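Local coordinates for hypothetical protein VC1899 (Vibrio cholerae, PDB 1XMX) that is of unknown function but carries a Card1-like endonuclease domain of the PD-(D/E)xK superfamily and may bind nucleic acid, at residues T261-Q266 and Q273-N278; G251-T256 and V342-L347; Q168-L173 and R246-G251. All blocks are in the same frame, centred on the assembly; numbering follows the deposited sequence.

Contact 1: T261-Q266 and Q273-N278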
ATOM      1  N   THR A 261      -9.377  11.004   6.067  1.00 19.06           N
ATOM      2  CA  THR A 261      -9.172  11.894   4.926  1.00 20.98           C
ATOM      3  C   THR A 261      -9.013  11.150   3.577  1.00 21.57           C
ATOM      4  O   THR A 261      -9.568  11.570   2.564  1.00 22.98           O
ATOM      5  CB  THR A 261      -7.936  12.776   5.203  1.00 21.31           C
ATOM      6  OG1 THR A 261      -8.191  13.469   6.421  1.00 18.52           O
ATOM      7  CG2 THR A 261      -7.652  13.767   4.088  1.00 18.09           C
ATOM      8  N   VAL A 262      -8.274  10.046   3.582  1.00 20.57           N
ATOM      9  CA  VAL A 262      -8.150   9.215   2.431  1.00 19.54           C
ATOM     10  C   VAL A 262      -9.519   8.726   2.007  1.00 20.12           C
ATOM     11  O   VAL A 262      -9.832   8.693   0.800  1.00 20.44           O
ATOM     12  CB  VAL A 262      -7.204   7.994   2.673  1.00 19.77           C
ATOM     13  CG1 VAL A 262      -7.291   7.013   1.448  1.00 16.07           C
ATOM     14  CG2 VAL A 262      -5.757   8.442   2.869  1.00 18.50           C
ATOM     15  N   LYS A 263     -10.327   8.325   2.980  1.00 18.60           N
ATOM     16  CA  LYS A 263     -11.692   7.843   2.717  1.00 22.23           C
ATOM     17  C   LYS A 263     -12.581   8.932   2.068  1.00 22.35           C
ATOM     18  O   LYS A 263     -13.339   8.637   1.145  1.00 18.01           O
ATOM     19  CB  LYS A 263     -12.332   7.303   3.993  1.00 25.61           C
ATOM     20  CG  LYS A 263     -13.771   6.926   3.807  1.00 29.55           C
ATOM     21  CD  LYS A 263     -14.429   6.579   5.127  1.00 32.40           C
ATOM     22  CE  LYS A 263     -15.897   6.184   4.916  1.00 34.14           C
ATOM     23  NZ  LYS A 263     -16.496   5.800   6.226  1.00 34.86           N
ATOM     24  N   GLN A 264     -12.464  10.175   2.551  1.00 21.98           N
ATOM     25  CA  GLN A 264     -13.045  11.344   1.867  1.00 24.96           C
ATOM     26  C   GLN A 264     -12.588  11.601   0.443  1.00 24.18           C
ATOM     27  O   GLN A 264     -13.411  11.898  -0.436  1.00 26.55           O
ATOM     28  CB  GLN A 264     -12.766  12.630   2.660  1.00 27.38           C
ATOM     29  CG  GLN A 264     -13.684  12.763   3.760  1.00 32.75           C
ATOM     30  CD  GLN A 264     -13.631  14.129   4.397  1.00 36.94           C
ATOM     31  OE1 GLN A 264     -13.318  15.153   3.741  1.00 38.51           O
ATOM     32  NE2 GLN A 264     -13.960  14.167   5.681  1.00 37.11           N
ATOM     33  N   ILE A 265     -11.277  11.536   0.213  1.00 23.38           N
ATOM     34  CA  ILE A 265     -10.716  11.755  -1.140  1.00 20.74           C
ATOM     35  C   ILE A 265     -11.204  10.673  -2.055  1.00 21.84           C
ATOM     36  O   ILE A 265     -11.513  10.916  -3.200  1.00 24.28           O
ATOM     37  CB  ILE A 265      -9.180  11.757  -1.094  1.00 20.19           C
ATOM     38  CG1 ILE A 265      -8.700  12.977  -0.309  1.00 15.61           C
ATOM     39  CG2 ILE A 265      -8.593  11.755  -2.502  1.00 17.52           C
ATOM     40  CD1 ILE A 265      -7.263  12.891   0.199  1.00 17.59           C
ATOM     41  N   GLN A 266     -11.344   9.468  -1.534  1.00 22.44           N
ATOM     42  CA  GLN A 266     -11.721   8.308  -2.356  1.00 23.39           C
ATOM     43  C   GLN A 266     -13.164   8.425  -2.893  1.00 23.98           C
ATOM     44  O   GLN A 266     -13.496   7.893  -3.944  1.00 25.19           O
ATOM     45  CB  GLN A 266     -11.528   7.038  -1.530  1.00 21.32           C
ATOM     46  CG  GLN A 266     -11.896   5.725  -2.190  1.00 24.97           C
ATOM     47  CD  GLN A 266     -11.849   4.576  -1.207  1.00 25.70           C
ATOM     48  OE1 GLN A 266     -12.290   4.729  -0.061  1.00 28.23           O
ATOM     49  NE2 GLN A 266     -11.320   3.422  -1.635  1.00 24.58           N
ATOM     50  N   GLN A 273      -8.386   2.420  -4.694  1.00 18.32           N
ATOM     51  CA  GLN A 273      -9.224   1.279  -4.909  1.00 17.87           C
ATOM     52  C   GLN A 273      -9.299   0.467  -3.604  1.00 20.48           C
ATOM     53  O   GLN A 273     -10.137  -0.401  -3.469  1.00 22.80           O
ATOM     54  CB  GLN A 273      -8.628   0.512  -6.089  1.00 14.90           C
ATOM     55  CG  GLN A 273      -7.314  -0.204  -5.735  1.00 18.15           C
ATOM     56  CD  GLN A 273      -6.442  -0.366  -6.926  1.00 15.46           C
ATOM     57  OE1 GLN A 273      -5.954   0.616  -7.465  1.00 18.28           O
ATOM     58  NE2 GLN A 273      -6.267  -1.589  -7.371  1.00 13.59           N
ATOM     59  N   ASP A 274      -8.433   0.779  -2.639  1.00 21.20           N
ATOM     60  CA  ASP A 274      -8.393   0.089  -1.345  1.00 23.07           C
ATOM     61  C   ASP A 274      -7.697   0.945  -0.251  1.00 22.58           C
ATOM     62  O   ASP A 274      -6.822   1.721  -0.550  1.00 24.57           O
ATOM     63  CB  ASP A 274      -7.742  -1.306  -1.435  1.00 23.58           C
ATOM     64  CG  ASP A 274      -8.139  -2.202  -0.240  1.00 26.15           C
ATOM     65  OD1 ASP A 274      -9.137  -1.879   0.439  1.00 29.88           O
ATOM     66  OD2 ASP A 274      -7.498  -3.217   0.043  1.00 26.44           O
ATOM     67  N   ARG A 275      -8.067   0.782   1.011  1.00 21.97           N
ATOM     68  CA  ARG A 275      -7.438   1.564   2.080  1.00 23.97           C
ATOM     69  C   ARG A 275      -7.620   0.840   3.356  1.00 23.31           C
ATOM     70  O   ARG A 275      -8.637   0.169   3.533  1.00 23.70           O
ATOM     71  CB  ARG A 275      -8.053   2.955   2.248  1.00 24.71           C
ATOM     72  CG  ARG A 275      -9.534   2.883   2.389  1.00 26.37           C
ATOM     73  CD  ARG A 275     -10.219   4.259   2.704  1.00 28.68           C
ATOM     74  NE  ARG A 275     -11.643   3.996   2.549  1.00 31.60           N
ATOM     75  CZ  ARG A 275     -12.428   3.562   3.528  1.00 33.73           C
ATOM     76  NH1 ARG A 275     -11.955   3.474   4.761  1.00 35.82           N
ATOM     77  NH2 ARG A 275     -13.701   3.279   3.286  1.00 33.93           N
ATOM     78  N   SER A 276      -6.675   1.034   4.280  1.00 22.09           N
ATOM     79  CA  SER A 276      -6.734   0.356   5.556  1.00 22.52           C
ATOM     80  C   SER A 276      -5.983   1.121   6.621  1.00 22.21           C
ATOM     81  O   SER A 276      -5.091   1.877   6.300  1.00 23.79           O
ATOM     82  CB  SER A 276      -6.141  -1.035   5.413  1.00 24.43           C
ATOM     83  OG  SER A 276      -6.884  -1.914   6.234  1.00 29.46           O
ATOM     84  N   LEU A 277      -6.323   0.868   7.884  1.00 21.03           N
ATOM     85  CA  LEU A 277      -5.746   1.502   9.056  1.00 19.30           C
ATOM     86  C   LEU A 277      -4.978   0.478   9.856  1.00 19.10           C
ATOM     87  O   LEU A 277      -5.501  -0.554  10.204  1.00 21.00           O
ATOM     88  CB  LEU A 277      -6.871   2.125   9.934  1.00 18.52           C
ATOM     89  CG  LEU A 277      -6.503   2.960  11.171  1.00 18.31           C
ATOM     90  CD1 LEU A 277      -5.485   4.117  10.830  1.00 18.11           C
ATOM     91  CD2 LEU A 277      -7.761   3.549  11.867  1.00 19.19           C
ATOM     92  N   ASN A 278      -3.713   0.751  10.107  1.00 21.38           N
ATOM     93  CA  ASN A 278      -2.875  -0.072  10.976  1.00 23.51           C
ATOM     94  C   ASN A 278      -2.807  -1.547  10.569  1.00 24.63           C
ATOM     95  O   ASN A 278      -3.067  -2.438  11.386  1.00 24.32           O
ATOM     96  CB  ASN A 278      -3.289   0.078  12.448  1.00 24.87           C
ATOM     97  CG  ASN A 278      -2.801   1.393  13.051  1.00 27.79           C
ATOM     98  OD1 ASN A 278      -1.615   1.723  12.943  1.00 29.19           O
ATOM     99  ND2 ASN A 278      -3.705   2.148  13.692  1.00 26.23           N
TER

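Contact 2: G251-T256 and V342-L347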
ATOM      1  N   GLY A 251      -1.703   9.331  20.482  1.00 26.53           N
ATOM      2  CA  GLY A 251      -1.046   9.696  19.224  1.00 24.20           C
ATOM      3  C   GLY A 251      -1.659   9.062  17.987  1.00 24.20           C
ATOM      4  O   GLY A 251      -1.337   9.440  16.865  1.00 23.43           O
ATOM      5  N   GLU A 252      -2.547   8.089  18.182  1.00 24.19           N
ATOM      6  CA  GLU A 252      -3.253   7.471  17.043  1.00 22.85           C
ATOM      7  C   GLU A 252      -4.234   8.405  16.375  1.00 20.78           C
ATOM      8  O   GLU A 252      -4.793   8.044  15.359  1.00 19.76           O
ATOM      9  CB  GLU A 252      -4.003   6.229  17.481  1.00 26.31           C
ATOM     10  CG  GLU A 252      -3.138   5.230  18.219  1.00 30.33           C
ATOM     11  CD  GLU A 252      -3.612   3.824  17.946  1.00 33.97           C
ATOM     12  OE1 GLU A 252      -4.642   3.713  17.228  1.00 34.37           O
ATOM     13  OE2 GLU A 252      -2.967   2.851  18.449  1.00 36.16           O
ATOM     14  N   TRP A 253      -4.459   9.600  16.952  1.00 19.94           N
ATOM     15  CA  TRP A 253      -5.306  10.602  16.309  1.00 18.06           C
ATOM     16  C   TRP A 253      -4.878  10.955  14.857  1.00 17.79           C
ATOM     17  O   TRP A 253      -5.715  11.257  14.002  1.00 19.57           O
ATOM     18  CB  TRP A 253      -5.387  11.883  17.160  1.00 15.85           C
ATOM     19  CG  TRP A 253      -4.134  12.666  17.218  1.00 15.84           C
ATOM     20  CD1 TRP A 253      -3.157  12.543  18.145  1.00 16.00           C
ATOM     21  CD2 TRP A 253      -3.696  13.701  16.303  1.00 15.76           C
ATOM     22  NE1 TRP A 253      -2.147  13.424  17.883  1.00 16.60           N
ATOM     23  CE2 TRP A 253      -2.441  14.143  16.759  1.00 15.69           C
ATOM     24  CE3 TRP A 253      -4.257  14.307  15.169  1.00 15.76           C
ATOM     25  CZ2 TRP A 253      -1.745  15.162  16.146  1.00 16.28           C
ATOM     26  CZ3 TRP A 253      -3.544  15.309  14.531  1.00 15.11           C
ATOM     27  CH2 TRP A 253      -2.313  15.732  15.018  1.00 15.27           C
ATOM     28  N   LEU A 254      -3.574  10.963  14.595  1.00 18.77           N
ATOM     29  CA  LEU A 254      -3.057  11.481  13.330  1.00 18.97           C
ATOM     30  C   LEU A 254      -3.247  10.450  12.229  1.00 18.65           C
ATOM     31  O   LEU A 254      -3.550  10.790  11.091  1.00 21.10           O
ATOM     32  CB  LEU A 254      -1.581  11.828  13.469  1.00 17.27           C
ATOM     33  CG  LEU A 254      -0.956  12.305  12.160  1.00 17.70           C
ATOM     34  CD1 LEU A 254      -1.603  13.595  11.575  1.00 15.48           C
ATOM     35  CD2 LEU A 254       0.527  12.517  12.397  1.00 19.17           C
ATOM     36  N   GLU A 255      -3.075   9.184  12.556  1.00 17.78           N
ATOM     37  CA  GLU A 255      -3.270   8.115  11.546  1.00 19.98           C
ATOM     38  C   GLU A 255      -4.783   7.922  11.298  1.00 18.68           C
ATOM     39  O   GLU A 255      -5.193   7.576  10.215  1.00 18.89           O
ATOM     40  CB  GLU A 255      -2.606   6.812  11.977  1.00 18.52           C
ATOM     41  CG  GLU A 255      -3.069   6.313  13.376  1.00 22.61           C
ATOM     42  CD  GLU A 255      -2.282   5.110  13.871  1.00 24.32           C
ATOM     43  OE1 GLU A 255      -1.172   4.832  13.368  1.00 29.72           O
ATOM     44  OE2 GLU A 255      -2.737   4.429  14.788  1.00 27.50           O
ATOM     45  N   THR A 256      -5.581   8.051  12.342  1.00 17.84           N
ATOM     46  CA  THR A 256      -7.025   8.032  12.220  1.00 18.55           C
ATOM     47  C   THR A 256      -7.558   9.134  11.308  1.00 17.16           C
ATOM     48  O   THR A 256      -8.441   8.874  10.493  1.00 18.44           O
ATOM     49  CB  THR A 256      -7.671   8.214  13.616  1.00 20.11           C
ATOM     50  OG1 THR A 256      -7.257   7.138  14.464  1.00 21.05           O
ATOM     51  CG2 THR A 256      -9.187   8.148  13.503  1.00 21.84           C
ATOM     52  N   VAL A 342       3.891  11.247   7.140  1.00 17.56           N
ATOM     53  CA  VAL A 342       3.164  12.405   7.673  1.00 18.26           C
ATOM     54  C   VAL A 342       3.691  12.662   9.102  1.00 20.10           C
ATOM     55  O   VAL A 342       3.657  11.760   9.935  1.00 20.08           O
ATOM     56  CB  VAL A 342       1.630  12.182   7.654  1.00 16.90           C
ATOM     57  CG1 VAL A 342       0.906  13.375   8.337  1.00 12.74           C
ATOM     58  CG2 VAL A 342       1.137  11.934   6.154  1.00 17.32           C
ATOM     59  N   SER A 343       4.191  13.868   9.357  1.00 19.54           N
ATOM     60  CA  SER A 343       4.851  14.181  10.611  1.00 22.37           C
ATOM     61  C   SER A 343       4.166  15.387  11.255  1.00 23.96           C
ATOM     62  O   SER A 343       3.993  16.413  10.614  1.00 23.11           O
ATOM     63  CB  SER A 343       6.331  14.506  10.381  1.00 23.53           C
ATOM     64  OG  SER A 343       6.985  14.703  11.636  1.00 27.08           O
ATOM     65  N   PHE A 344       3.750  15.218  12.509  1.00 25.10           N
ATOM     66  CA  PHE A 344       3.152  16.258  13.299  1.00 24.10           C
ATOM     67  C   PHE A 344       4.197  17.279  13.746  1.00 24.55           C
ATOM     68  O   PHE A 344       3.881  18.484  13.881  1.00 23.77           O
ATOM     69  CB  PHE A 344       2.454  15.606  14.495  1.00 26.99           C
ATOM     70  CG  PHE A 344       1.846  16.587  15.484  1.00 26.72           C
ATOM     71  CD1 PHE A 344       0.713  17.330  15.148  1.00 28.74           C
ATOM     72  CD2 PHE A 344       2.376  16.726  16.741  1.00 26.09           C
ATOM     73  CE1 PHE A 344       0.140  18.229  16.060  1.00 28.74           C
ATOM     74  CE2 PHE A 344       1.812  17.612  17.644  1.00 27.86           C
ATOM     75  CZ  PHE A 344       0.696  18.367  17.304  1.00 27.89           C
ATOM     76  N   ARG A 345       5.443  16.827  13.932  1.00 23.21           N
ATOM     77  CA  ARG A 345       6.508  17.691  14.363  1.00 25.72           C
ATOM     78  C   ARG A 345       7.381  18.135  13.199  1.00 25.97           C
ATOM     79  O   ARG A 345       7.487  17.437  12.219  1.00 25.73           O
ATOM     80  CB  ARG A 345       7.352  16.977  15.437  1.00 29.68           C
ATOM     81  CG  ARG A 345       6.570  16.550  16.743  1.00 32.25           C
ATOM     82  CD  ARG A 345       6.783  17.524  17.926  1.00 35.87           C
ATOM     83  NE  ARG A 345       6.017  18.788  17.816  1.00 38.56           N
ATOM     84  CZ  ARG A 345       6.520  20.032  17.921  1.00 39.38           C
ATOM     85  NH1 ARG A 345       7.810  20.231  18.174  1.00 40.64           N
ATOM     86  NH2 ARG A 345       5.730  21.099  17.769  1.00 37.44           N
ATOM     87  N   PRO A 346       8.043  19.301  13.327  1.00 27.44           N
ATOM     88  CA  PRO A 346       8.884  19.875  12.266  1.00 28.51           C
ATOM     89  C   PRO A 346       9.900  18.859  11.773  1.00 30.34           C
ATOM     90  O   PRO A 346      10.324  18.004  12.515  1.00 28.83           O
ATOM     91  CB  PRO A 346       9.599  21.039  12.963  1.00 27.90           C
ATOM     92  CG  PRO A 346       8.703  21.382  14.131  1.00 27.65           C
ATOM     93  CD  PRO A 346       7.975  20.152  14.526  1.00 26.87           C
ATOM     94  N   LEU A 347      10.281  18.942  10.505  1.00 34.01           N
ATOM     95  CA  LEU A 347      11.282  18.025   9.984  1.00 36.26           C
ATOM     96  C   LEU A 347      12.609  18.755   9.751  1.00 36.07           C
ATOM     97  O   LEU A 347      12.657  19.787   9.107  1.00 36.35           O
ATOM     98  CB  LEU A 347      10.778  17.383   8.698  1.00 38.79           C
ATOM     99  CG  LEU A 347       9.266  17.146   8.663  1.00 39.64           C
ATOM    100  CD1 LEU A 347       8.546  18.143   7.685  1.00 39.73           C
ATOM    101  CD2 LEU A 347       9.003  15.706   8.325  1.00 38.88           C
TER

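Contact 3: Q168-L173 and R246-G251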
ATOM      1  N   GLN A 168     -17.083  10.773  13.907  1.00 25.98           N
ATOM      2  CA  GLN A 168     -17.086  12.144  13.445  1.00 24.89           C
ATOM      3  C   GLN A 168     -16.398  13.043  14.472  1.00 22.04           C
ATOM      4  O   GLN A 168     -15.638  13.907  14.082  1.00 20.91           O
ATOM      5  CB  GLN A 168     -18.517  12.607  13.126  1.00 24.99           C
ATOM      6  CG  GLN A 168     -18.836  14.043  13.541  1.00 24.94           C
ATOM      7  CD  GLN A 168     -20.291  14.423  13.287  1.00 25.90           C
ATOM      8  OE1 GLN A 168     -21.206  14.009  14.043  1.00 27.37           O
ATOM      9  NE2 GLN A 168     -20.519  15.240  12.254  1.00 23.82           N
ATOM     10  N   GLN A 169     -16.681  12.833  15.760  1.00 21.56           N
ATOM     11  CA  GLN A 169     -15.978  13.509  16.853  1.00 21.96           C
ATOM     12  C   GLN A 169     -14.465  13.272  16.756  1.00 22.33           C
ATOM     13  O   GLN A 169     -13.690  14.223  16.887  1.00 21.82           O
ATOM     14  CB  GLN A 169     -16.427  13.027  18.244  1.00 23.32           C
ATOM     15  CG  GLN A 169     -17.827  13.486  18.751  1.00 23.34           C
ATOM     16  CD  GLN A 169     -18.150  14.943  18.440  1.00 24.60           C
ATOM     17  OE1 GLN A 169     -18.964  15.242  17.526  1.00 27.18           O
ATOM     18  NE2 GLN A 169     -17.503  15.847  19.132  1.00 19.06           N
ATOM     19  N   LEU A 170     -14.048  12.026  16.508  1.00 20.33           N
ATOM     20  CA  LEU A 170     -12.601  11.749  16.430  1.00 21.00           C
ATOM     21  C   LEU A 170     -12.008  12.397  15.212  1.00 20.99           C
ATOM     22  O   LEU A 170     -10.878  12.913  15.254  1.00 21.29           O
ATOM     23  CB  LEU A 170     -12.292  10.244  16.443  1.00 19.99           C
ATOM     24  CG  LEU A 170     -12.637   9.537  17.753  1.00 20.99           C
ATOM     25  CD1 LEU A 170     -12.106   8.123  17.679  1.00 20.83           C
ATOM     26  CD2 LEU A 170     -12.062  10.277  18.947  1.00 17.96           C
ATOM     27  N   TYR A 171     -12.781  12.416  14.130  1.00 19.81           N
ATOM     28  CA  TYR A 171     -12.350  13.092  12.913  1.00 20.23           C
ATOM     29  C   TYR A 171     -12.197  14.614  13.090  1.00 20.72           C
ATOM     30  O   TYR A 171     -11.188  15.253  12.678  1.00 17.79           O
ATOM     31  CB  TYR A 171     -13.323  12.784  11.761  1.00 24.97           C
ATOM     32  CG  TYR A 171     -13.108  13.692  10.594  1.00 26.09           C
ATOM     33  CD1 TYR A 171     -12.063  13.465   9.701  1.00 25.48           C
ATOM     34  CD2 TYR A 171     -13.930  14.815  10.401  1.00 27.42           C
ATOM     35  CE1 TYR A 171     -11.848  14.310   8.602  1.00 28.17           C
ATOM     36  CE2 TYR A 171     -13.731  15.687   9.301  1.00 27.70           C
ATOM     37  CZ  TYR A 171     -12.679  15.428   8.420  1.00 28.32           C
ATOM     38  OH  TYR A 171     -12.471  16.279   7.346  1.00 28.95           O
ATOM     39  N   GLN A 172     -13.202  15.229  13.688  1.00 20.12           N
ATOM     40  CA  GLN A 172     -13.160  16.661  13.788  1.00 21.82           C
ATOM     41  C   GLN A 172     -12.084  17.064  14.833  1.00 22.67           C
ATOM     42  O   GLN A 172     -11.404  18.079  14.702  1.00 23.07           O
ATOM     43  CB  GLN A 172     -14.555  17.186  14.124  1.00 22.77           C
ATOM     44  CG  GLN A 172     -15.629  16.738  13.153  1.00 24.64           C
ATOM     45  CD  GLN A 172     -16.995  17.365  13.422  1.00 26.05           C
ATOM     46  OE1 GLN A 172     -17.319  17.691  14.552  1.00 26.55           O
ATOM     47  NE2 GLN A 172     -17.799  17.543  12.357  1.00 26.92           N
ATOM     48  N   LEU A 173     -11.909  16.255  15.870  1.00 21.82           N
ATOM     49  CA  LEU A 173     -10.861  16.542  16.829  1.00 21.74           C
ATOM     50  C   LEU A 173      -9.494  16.559  16.129  1.00 21.00           C
ATOM     51  O   LEU A 173      -8.670  17.447  16.347  1.00 20.34           O
ATOM     52  CB  LEU A 173     -10.863  15.489  17.946  1.00 23.89           C
ATOM     53  CG  LEU A 173     -11.394  15.826  19.337  1.00 27.39           C
ATOM     54  CD1 LEU A 173     -11.077  14.674  20.239  1.00 29.03           C
ATOM     55  CD2 LEU A 173     -10.778  17.107  19.894  1.00 26.14           C
ATOM     56  N   ARG A 246      -8.339   6.568  24.739  1.00 22.85           N
ATOM     57  CA  ARG A 246      -6.979   6.631  25.253  1.00 23.51           C
ATOM     58  C   ARG A 246      -5.909   6.506  24.144  1.00 22.94           C
ATOM     59  O   ARG A 246      -4.970   7.271  24.115  1.00 23.14           O
ATOM     60  CB  ARG A 246      -6.734   5.579  26.329  1.00 24.45           C
ATOM     61  CG  ARG A 246      -5.269   5.630  26.859  1.00 26.23           C
ATOM     62  CD  ARG A 246      -4.621   4.315  27.270  1.00 28.30           C
ATOM     63  NE  ARG A 246      -4.587   3.157  26.341  1.00 29.84           N
ATOM     64  CZ  ARG A 246      -3.763   2.904  25.300  1.00 29.71           C
ATOM     65  NH1 ARG A 246      -2.807   3.757  24.830  1.00 26.18           N
ATOM     66  NH2 ARG A 246      -3.913   1.722  24.699  1.00 28.91           N
ATOM     67  N   ARG A 247      -6.053   5.553  23.223  1.00 24.73           N
ATOM     68  CA  ARG A 247      -5.100   5.388  22.110  1.00 26.13           C
ATOM     69  C   ARG A 247      -5.045   6.623  21.218  1.00 23.54           C
ATOM     70  O   ARG A 247      -3.994   6.961  20.666  1.00 22.84           O
ATOM     71  CB  ARG A 247      -5.503   4.212  21.199  1.00 28.06           C
ATOM     72  CG  ARG A 247      -4.930   2.873  21.630  1.00 31.03           C
ATOM     73  CD  ARG A 247      -5.391   1.726  20.690  1.00 30.73           C
ATOM     74  NE  ARG A 247      -6.400   0.903  21.365  1.00 34.37           N
ATOM     75  CZ  ARG A 247      -7.601   0.613  20.864  1.00 35.17           C
ATOM     76  NH1 ARG A 247      -7.934   1.059  19.661  1.00 35.43           N
ATOM     77  NH2 ARG A 247      -8.462  -0.149  21.556  1.00 35.52           N
ATOM     78  N   PHE A 248      -6.194   7.260  21.075  1.00 21.68           N
ATOM     79  CA  PHE A 248      -6.371   8.397  20.205  1.00 22.26           C
ATOM     80  C   PHE A 248      -5.519   9.502  20.746  1.00 22.86           C
ATOM     81  O   PHE A 248      -4.771  10.117  19.975  1.00 23.55           O
ATOM     82  CB  PHE A 248      -7.833   8.819  20.194  1.00 21.91           C
ATOM     83  CG  PHE A 248      -8.127  10.035  19.343  1.00 23.71           C
ATOM     84  CD1 PHE A 248      -8.343   9.916  17.970  1.00 22.71           C
ATOM     85  CD2 PHE A 248      -8.255  11.300  19.928  1.00 23.14           C
ATOM     86  CE1 PHE A 248      -8.628  11.046  17.180  1.00 23.16           C
ATOM     87  CE2 PHE A 248      -8.544  12.421  19.147  1.00 24.60           C
ATOM     88  CZ  PHE A 248      -8.734  12.292  17.773  1.00 23.29           C
ATOM     89  N   ALA A 249      -5.636   9.752  22.065  1.00 22.07           N
ATOM     90  CA  ALA A 249      -4.850  10.814  22.768  1.00 21.82           C
ATOM     91  C   ALA A 249      -3.406  10.419  22.905  1.00 23.61           C
ATOM     92  O   ALA A 249      -2.516  11.257  23.085  1.00 23.48           O
ATOM     93  CB  ALA A 249      -5.423  11.058  24.185  1.00 20.28           C
ATOM     94  N   ASN A 250      -3.154   9.118  22.832  1.00 25.78           N
ATOM     95  CA  ASN A 250      -1.788   8.681  22.849  1.00 28.37           C
ATOM     96  C   ASN A 250      -0.997   9.048  21.566  1.00 28.16           C
ATOM     97  O   ASN A 250       0.250   9.142  21.587  1.00 31.25           O
ATOM     98  CB  ASN A 250      -1.705   7.203  23.196  1.00 29.86           C
ATOM     99  CG  ASN A 250      -0.494   6.895  24.022  1.00 33.70           C
ATOM    100  OD1 ASN A 250       0.315   7.782  24.283  1.00 33.53           O
ATOM    101  ND2 ASN A 250      -0.364   5.635  24.465  1.00 36.51           N
ATOM    102  N   GLY A 251      -1.703   9.331  20.482  1.00 26.53           N
ATOM    103  CA  GLY A 251      -1.046   9.696  19.224  1.00 24.20           C
ATOM    104  C   GLY A 251      -1.659   9.062  17.987  1.00 24.20           C
ATOM    105  O   GLY A 251      -1.337   9.440  16.865  1.00 23.43           O
TER

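Contact 1: T261-Q266 and Q273-N278
Segment 261-266 of helix 243-266 and strand 273-276 run nearly antiparallel, at 165° with axes 9.4 Å apart at closest, so that Lys263 lies across from Arg275 and Gln266 across from Gln273. A short connection thus folds the chain back against its own helix. Arg275 makes the largest share of the contact: its CG sits between the backbone N and the carbonyl carbon (chi1 52°), and the chain, extended as far as NE, reaches to the helix. There the methylenes of Lys263 cover one guanidinium face, CG 3.6 Å from Arg275 CZ. In the guanidinium plane, Arg275 NE donates a fairly straight hydrogen bond to Gln266 OE1 (2.8 Å). The amide stands almost perpendicular to the guanidinium, and its NE2 donates to Ile272 O, which pins the amide at both ends. Deeper in, Val262 CG1 meets Arg275 CB at 4.2 Å and also packs on Thr298. Behind, Gln273 and Asp274 form a classic beta bulge facing Val299. The arginine is therefore held by a neutral acceptor and an aliphatic cover, while Lys263 NZ, 4.8 Å from Arg275 NH2 at this surface, probably relies on solvent to screen the like charges.

Contact 2: G251-T256 and V342-L347
Trp253 and Phe344 meet as an offset edge-to-face pair inside the PD-(D/E)xK nuclease fold, where helix 243-266 lies against the end of strand 338-343. The ring centroids, taken with the six-membered ring of the indole, are 5.1 Å apart, and the planes stand at 88°. The far edge of the indole does the touching: Trp253 CH2 comes to 3.4 Å from Phe344 CD1, while CZ2 lies over the phenyl face, displaced toward its rim. Beside this pair Leu254 fills the angle between helix and strand. Its CD1 packs on Val342 CG1 at 4.1 Å, and its CD2 on Phe344 CB at 4.2 Å.

The helix is kinked here, the N atoms of Leu254 and Glu255 having no bond to the preceding turn. Trp253 CG lies between its backbone N and carbonyl carbon (chi1 70°), a setting uncommon on a helix, which lets Leu254 CB cover one indole face, 3.9 Å above the ring plane. Leu188 of helix 181-201 touches both aromatic rings, Trp177 adds a second edge-to-face partner for Trp253, and Cys309 and Thr311 border Leu254.

Further out, backbone hydrogen bonds tie Val342 to Glu308 and Lys310, and Phe344 to Lys310. Glu308-Cys309-Lys310 matches the E-x-K signature of the superfamily, and Glu255, which takes no part in the packing, lies close to Asp295, an arrangement consistent with an acidic nuclease centre near Glu255. As the chain leaves the strand, Ser343 OG donates to Arg345 O at 2.8 Å, in the carbonyl plane and on a lone pair.

Contact 3: Q168-L173 and R246-G251
Phe248 of helix 243-266 sets one face of its ring against Leu170 of helix 164-179, while Leu173, one turn on, lies on the same side of the ring plane but out toward CE2. With CG anti to the backbone N (chi1 178°), the phenyl group stands straight out toward the other helix. Leu170 takes the alternative in which CG is anti to the carbonyl carbon (chi1 -66°); its side chain runs alongside Phe248 in the opposite direction and sets a methyl squarely on the ring. This CH-pi contact has Leu170 CD2 3.8 Å from the centroid of Phe248 and only 6° off the ring normal. Leu170 CB also approaches Phe248 CE1, at 3.8 Å, and the tip of the ring reaches the helix backbone, Phe248 CZ lying 3.4 Å from Leu170 O. Leu173 comes in obliquely, its CD1 3.6 Å from Phe248 CE2. The side chains that meet are apolar and buried, and the helix bearing Phe248 widens there into a pi-type turn at 248-251. Trp177, further along helix 164-179, meets the Phe248 ring, Leu225 of helix 216-227 and Ile230 touch Leu173, and helix 181-201 packs on the next residue, Ala249, through Leu191.

All three contacts draw on helix 243-266, which meets helix 164-179 in contact 3, strand 338-343 in contact 2 and strand 272-276 in contact 1. Contacts 2 and 3 share Gly251, their centres about 12 Å apart; Trp253 N probably bonds to Phe248 O (3.1 Å). Contact 1 lies about 16 Å from contact 2, centre to centre, and meets it where Leu277 CD1 packs on Glu255 O at 3.5 Å. Gln264 NE2 and Tyr171 OH, 3.1 Å apart, probably bond contact 1 to contact 3. Contacts 1 and 2 reach one sheet, which bears the presumed nuclease signature; a formic acid molecule about 4 Å from the side chain of Leu170 probably comes from the crystallisation liquor.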